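Local coordinates for protein putative TetR-family transcriptional regulator (PDB 2G3B) that probably acts as a TetR-family transcriptional repressor, binding regulatory DNA through its helix-turn-helix domain, at residues 14-18 and 19-23. Sequence-based numbering, arbitrary orientation.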
loop_
_atom_site.group_PDB
_atom_site.type_symbol
_atom_site.label_atom_id
_atom_site.label_comp_id
_atom_site.label_asym_id
_atom_site.label_seq_id
_atom_site.Cartn_x
_atom_site.Cartn_y
_atom_site.Cartn_z
ATOM N N THR A 14 -2.600 19.035 -0.682
ATOM C CA THR A 14 -3.067 19.059 -2.070
ATOM C C THR A 14 -1.960 18.860 -3.131
ATOM O O THR A 14 -2.139 18.092 -4.059
ATOM C CB THR A 14 -3.807 20.397 -2.345
ATOM O OG1 THR A 14 -4.823 20.549 -1.350
ATOM C CG2 THR A 14 -4.431 20.425 -3.764
ATOM N N ALA A 15 -0.845 19.582 -2.986
ATOM C CA ALA A 15 0.328 19.430 -3.832
ATOM C C ALA A 15 0.863 18.016 -3.814
ATOM O O ALA A 15 1.115 17.374 -4.857
ATOM C CB ALA A 15 1.423 20.450 -3.381
ATOM N N ILE A 16 0.995 17.479 -2.632
ATOM C CA ILE A 16 1.417 16.095 -2.548
ATOM C C ILE A 16 0.442 15.129 -3.222
ATOM O O ILE A 16 0.883 14.287 -4.010
ATOM C CB ILE A 16 1.724 15.677 -1.120
ATOM C CG1 ILE A 16 2.881 16.568 -0.577
ATOM C CG2 ILE A 16 2.146 14.153 -1.109
ATOM C CD1 ILE A 16 3.037 16.529 0.965
ATOM N N ALA A 17 -0.853 15.249 -2.924
ATOM C CA ALA A 17 -1.856 14.384 -3.513
ATOM C C ALA A 17 -1.857 14.423 -5.062
ATOM O O ALA A 17 -2.023 13.371 -5.717
ATOM C CB ALA A 17 -3.258 14.726 -2.965
ATOM N N GLN A 18 -1.660 15.618 -5.615
ATOM C CA GLN A 18 -1.886 15.856 -7.031
ATOM C C GLN A 18 -0.641 15.695 -7.891
ATOM O O GLN A 18 -0.745 15.273 -9.055
ATOM C CB GLN A 18 -2.422 17.304 -7.232
ATOM C CG GLN A 18 -3.880 17.471 -6.723
ATOM C CD GLN A 18 -4.880 16.496 -7.380
ATOM O OE1 GLN A 18 -5.473 15.613 -6.720
ATOM N NE2 GLN A 18 -5.075 16.658 -8.689
ATOM N N ARG A 19 0.507 16.061 -7.333
ATOM C CA ARG A 19 1.756 16.225 -8.101
ATOM C C ARG A 19 2.891 15.365 -7.512
ATOM O O ARG A 19 3.975 15.247 -8.084
ATOM C CB ARG A 19 2.156 17.706 -8.097
ATOM C CG ARG A 19 1.224 18.669 -8.911
ATOM C CD ARG A 19 1.788 20.135 -8.917
ATOM N NE ARG A 19 1.378 20.918 -7.732
ATOM C CZ ARG A 19 1.798 22.156 -7.427
ATOM N NH1 ARG A 19 2.667 22.823 -8.217
ATOM N NH2 ARG A 19 1.346 22.755 -6.313
ATOM N N GLY A 20 2.603 14.744 -6.378
ATOM C CA GLY A 20 3.546 13.934 -5.642
ATOM C C GLY A 20 4.588 14.786 -4.937
ATOM O O GLY A 20 4.620 16.001 -5.071
ATOM N N ILE A 21 5.474 14.116 -4.209
ATOM C CA ILE A 21 6.615 14.767 -3.563
ATOM C C ILE A 21 7.492 15.602 -4.541
ATOM O O ILE A 21 7.890 16.701 -4.204
ATOM C CB ILE A 21 7.345 13.677 -2.674
ATOM C CG1 ILE A 21 6.520 13.385 -1.415
ATOM C CG2 ILE A 21 8.810 13.903 -2.403
ATOM C CD1 ILE A 21 5.765 14.572 -0.869
ATOM N N ARG A 22 7.766 15.109 -5.750
ATOM C CA ARG A 22 8.547 15.907 -6.738
ATOM C C ARG A 22 7.805 17.138 -7.289
ATOM O O ARG A 22 8.426 18.084 -7.819
ATOM C CB ARG A 22 8.995 15.042 -7.907
ATOM C CG ARG A 22 7.855 14.299 -8.593
ATOM C CD ARG A 22 8.362 13.071 -9.344
ATOM N NE ARG A 22 9.604 13.345 -10.059
ATOM C CZ ARG A 22 9.714 14.233 -11.045
ATOM N NH1 ARG A 22 8.643 14.939 -11.414
ATOM N NH2 ARG A 22 10.892 14.417 -11.650
ATOM N N GLY A 23 6.478 17.134 -7.169
ATOM C CA GLY A 23 5.690 18.235 -7.728
ATOM C C GLY A 23 5.379 19.306 -6.712
ATOM O O GLY A 23 4.802 20.359 -7.068
#
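Two backbone bonds join Ala15 and Ile16 to Arg19 and Gly20 and carry the helix into a sharp bend, a worked example of a helix redirected at a glycine, where the regular i to i+4 bonding breaks off. Arg19 N donates to Ala15 O at 2.9 Å. The next bond is weaker: Gly20 N reaches Ile16 O at 3.0 Å, well off straight, and Gly20 CA adds a C-H...O contact to the same oxygen. Gly20 has a positive phi of 73°, a value that favours glycine, and beyond it the N atoms of Ile21 and Arg22 have no bond to the preceding turn. The short axes on the two sides of the kink diverge by 105°.

Apolar contact spans the bend. Ile16 and Ile21 lie side by side and point the same way, with Ile21 CD1 set against Ile16 CG1 at 3.5 Å and also touching CG2 and CD1. Both side chains rest on Leu51 of helix 47-66, and both also meet helix 92-110, so the pair lies between these two helices, probably where the DNA-binding domain meets the C-terminal part, as in TetR relatives.

On another side, Arg19 doubles back: bent at chi3 (-86°), it brings NH2 obliquely to Ala15 CB, 3.7 Å away. Gly23 O lies 3.2 Å above one guanidinium face, toward its rim, while NH1 has a long, weak ion pair with Asp28 in the predicted helix-turn-helix motif. The chemistry implies a bend permitted by the glycine's positive phi, accompanied by an Ile16–Ile21 contact across it and by the arginine's approach to Ala15.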